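Local coordinates for protein LRA-12 (Uncultured bacterium, PDB 5AEB) that probably hydrolyses beta-lactam antibiotics, carbapenems among them, as a class B3 metallo-beta-lactamase with two zinc ions in its active site, at residues Cys40-Thr45 against Leu70-Thr75. Sequence-based numbering, arbitrary orientation.
Sequences CYLITT and LGFKLT
With CG2 of Thr44 trans to its own carbonyl carbon and OG1 turned in between N and C (chi1 59°), the methyl of this threonine meets the ring of Phe72, whose CG likewise lies trans to the carbonyl carbon (chi1 -56°). Thr44 CG2 sits over the middle of one face, 3.5 Å from the centroid of the Phe72 ring and nearly on the ring normal, a CH-pi contact. It is almost evenly spaced from the ring carbons, with Thr44 CG2 to Phe72 CE1 at 3.6 Å. Two residues back on the same side of strand 41-45, Leu42 reaches the ring obliquely through one branch alone, Leu42 CD2 lying 3.8 Å from Phe72 CD2. Gly71, with positive phi, ends helix 60-69 in a Schellman motif, and the chain then delivers Phe72 onto the sheet. Tyr31 of the neighbouring strand 30-32 adds an edge-to-face contact to the same ring, and Ile67 of the helix touches it too. The connection from helix 60-69 to strand 77-81 is thus packed against the helix-covered side of the seven-stranded sheet, away from the zinc ions. Between these two segments the attraction is dispersion, with the CH-pi contact as its most directed part and no polar pairing, so a small shift of the ring would probably weaken it gradually.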
ATOM      1  N   CYS A  40       6.445   2.584   0.281  1.00 20.30           N
ATOM      2  CA  CYS A  40       5.906   3.195   1.489  1.00 19.90           C
ATOM      3  C   CYS A  40       5.816   4.679   1.218  1.00 19.30           C
ATOM      4  O   CYS A  40       6.682   5.259   0.525  1.00 19.02           O
ATOM      5  CB  CYS A  40       6.839   2.954   2.667  1.00 20.62           C
ATOM      6  SG  CYS A  40       7.195   1.202   2.869  1.00 22.67           S
ATOM      7  N   TYR A  41       4.787   5.296   1.775  1.00 18.64           N
ATOM      8  CA  TYR A  41       4.512   6.682   1.477  1.00 18.67           C
ATOM      9  C   TYR A  41       4.331   7.467   2.748  1.00 18.78           C
ATOM     10  O   TYR A  41       3.842   6.934   3.764  1.00 18.85           O
ATOM     11  CB  TYR A  41       3.266   6.797   0.588  1.00 18.73           C
ATOM     12  CG  TYR A  41       3.392   6.000  -0.691  1.00 18.76           C
ATOM     13  CD1 TYR A  41       4.104   6.497  -1.782  1.00 18.87           C
ATOM     14  CD2 TYR A  41       2.806   4.739  -0.801  1.00 18.81           C
ATOM     15  CE1 TYR A  41       4.228   5.761  -2.954  1.00 19.04           C
ATOM     16  CE2 TYR A  41       2.944   3.984  -1.951  1.00 18.95           C
ATOM     17  CZ  TYR A  41       3.644   4.507  -3.037  1.00 19.08           C
ATOM     18  OH  TYR A  41       3.762   3.750  -4.185  1.00 19.35           O
ATOM     19  N   LEU A  42       4.762   8.713   2.689  1.00 18.89           N
ATOM     20  CA  LEU A  42       4.570   9.688   3.735  1.00 19.11           C
ATOM     21  C   LEU A  42       3.732  10.832   3.167  1.00 19.23           C
ATOM     22  O   LEU A  42       4.020  11.371   2.093  1.00 19.24           O
ATOM     23  CB  LEU A  42       5.920  10.210   4.276  1.00 19.32           C
ATOM     24  CG  LEU A  42       5.865  11.164   5.478  1.00 19.69           C
ATOM     25  CD1 LEU A  42       5.519  10.397   6.752  1.00 19.83           C
ATOM     26  CD2 LEU A  42       7.180  11.877   5.691  1.00 20.03           C
ATOM     27  N   ILE A  43       2.676  11.170   3.891  1.00 19.44           N
ATOM     28  CA  ILE A  43       1.799  12.282   3.562  1.00 19.91           C
ATOM     29  C   ILE A  43       1.917  13.219   4.756  1.00 20.79           C
ATOM     30  O   ILE A  43       1.600  12.839   5.895  1.00 20.82           O
ATOM     31  CB  ILE A  43       0.326  11.825   3.349  1.00 19.88           C
ATOM     32  CG1 ILE A  43       0.235  10.804   2.199  1.00 19.63           C
ATOM     33  CG2 ILE A  43      -0.581  13.013   3.039  1.00 20.32           C
ATOM     34  CD1 ILE A  43      -0.980   9.930   2.297  1.00 19.84           C
ATOM     35  N   THR A  44       2.404  14.428   4.486  1.00 21.57           N
ATOM     36  CA  THR A  44       2.743  15.396   5.517  1.00 22.84           C
ATOM     37  C   THR A  44       1.674  16.486   5.549  1.00 23.86           C
ATOM     38  O   THR A  44       1.330  17.037   4.499  1.00 24.34           O
ATOM     39  CB  THR A  44       4.119  16.039   5.222  1.00 23.17           C
ATOM     40  OG1 THR A  44       4.079  16.695   3.943  1.00 23.71           O
ATOM     41  CG2 THR A  44       5.210  14.980   5.174  1.00 22.89           C
ATOM     42  N   THR A  45       1.136  16.784   6.733  1.00 24.53           N
ATOM     43  CA  THR A  45       0.099  17.814   6.882  1.00 25.57           C
ATOM     44  C   THR A  45       0.494  18.736   8.004  1.00 26.79           C
ATOM     45  O   THR A  45       1.446  18.447   8.745  1.00 26.59           O
ATOM     46  CB  THR A  45      -1.284  17.218   7.275  1.00 25.76           C
ATOM     47  OG1 THR A  45      -1.335  17.010   8.699  1.00 25.73           O
ATOM     48  CG2 THR A  45      -1.552  15.886   6.545  1.00 25.17           C
ATOM     49  N   LEU A  70      14.195  13.531   4.666  1.00 30.41           N
ATOM     50  CA  LEU A  70      13.366  14.544   4.041  1.00 29.81           C
ATOM     51  C   LEU A  70      13.113  15.729   4.976  1.00 30.46           C
ATOM     52  O   LEU A  70      12.382  16.653   4.629  1.00 30.71           O
ATOM     53  CB  LEU A  70      12.044  13.946   3.597  1.00 28.63           C
ATOM     54  CG  LEU A  70      12.041  12.837   2.550  1.00 28.04           C
ATOM     55  CD1 LEU A  70      10.648  12.203   2.539  1.00 26.57           C
ATOM     56  CD2 LEU A  70      12.435  13.360   1.169  1.00 27.75           C
ATOM     57  N   GLY A  71      13.706  15.710   6.165  1.00 30.86           N
ATOM     58  CA  GLY A  71      13.519  16.804   7.113  1.00 31.64           C
ATOM     59  C   GLY A  71      12.171  16.819   7.813  1.00 31.85           C
ATOM     60  O   GLY A  71      11.739  17.870   8.284  1.00 32.89           O
ATOM     61  N   PHE A  72      11.500  15.664   7.867  1.00 30.58           N
ATOM     62  CA  PHE A  72      10.322  15.483   8.722  1.00 30.55           C
ATOM     63  C   PHE A  72      10.668  14.712   9.990  1.00 30.53           C
ATOM     64  O   PHE A  72      11.744  14.131  10.098  1.00 30.77           O
ATOM     65  CB  PHE A  72       9.141  14.826   7.956  1.00 29.29           C
ATOM     66  CG  PHE A  72       8.743  15.592   6.732  1.00 28.70           C
ATOM     67  CD1 PHE A  72       8.041  16.791   6.845  1.00 29.02           C
ATOM     68  CD2 PHE A  72       9.146  15.171   5.476  1.00 28.18           C
ATOM     69  CE1 PHE A  72       7.714  17.531   5.716  1.00 29.09           C
ATOM     70  CE2 PHE A  72       8.808  15.905   4.343  1.00 28.20           C
ATOM     71  CZ  PHE A  72       8.094  17.080   4.464  1.00 28.45           C
ATOM     72  N   LYS A  73       9.753  14.734  10.950  1.00 30.62           N
ATOM     73  CA  LYS A  73      10.004  14.171  12.265  1.00 30.96           C
ATOM     74  C   LYS A  73       9.132  12.950  12.481  1.00 29.87           C
ATOM     75  O   LYS A  73       7.900  13.019  12.335  1.00 28.97           O
ATOM     76  CB  LYS A  73       9.682  15.204  13.343  1.00 32.78           C
ATOM     77  CG  LYS A  73      10.734  16.273  13.550  1.00 34.68           C
ATOM     78  CD  LYS A  73      10.191  17.389  14.434  1.00 37.12           C
ATOM     79  CE  LYS A  73       9.838  16.893  15.831  1.00 38.36           C
ATOM     80  NZ  LYS A  73       9.452  18.043  16.707  1.00 40.99           N
ATOM     81  N   LEU A  74       9.774  11.844  12.843  1.00 29.04           N
ATOM     82  CA  LEU A  74       9.061  10.599  13.116  1.00 28.20           C
ATOM     83  C   LEU A  74       7.964  10.747  14.200  1.00 28.08           C
ATOM     84  O   LEU A  74       6.897  10.103  14.070  1.00 26.95           O
ATOM     85  CB  LEU A  74      10.044   9.461  13.418  1.00 28.18           C
ATOM     86  CG  LEU A  74       9.437   8.100  13.700  1.00 27.56           C
ATOM     87  CD1 LEU A  74       8.876   7.453  12.435  1.00 26.79           C
ATOM     88  CD2 LEU A  74      10.466   7.224  14.406  1.00 27.77           C
ATOM     89  N   THR A  75       8.196  11.635  15.195  1.00 28.43           N
ATOM     90  CA  THR A  75       7.218  11.933  16.260  1.00 28.27           C
ATOM     91  C   THR A  75       6.038  12.731  15.779  1.00 27.98           C
ATOM     92  O   THR A  75       5.101  12.942  16.546  1.00 28.15           O
ATOM     93  CB  THR A  75       7.787  12.741  17.475  1.00 29.08           C
ATOM     94  OG1 THR A  75       8.465  13.922  17.016  1.00 29.50           O
ATOM     95  CG2 THR A  75       8.695  11.901  18.342  1.00 29.15           C
TER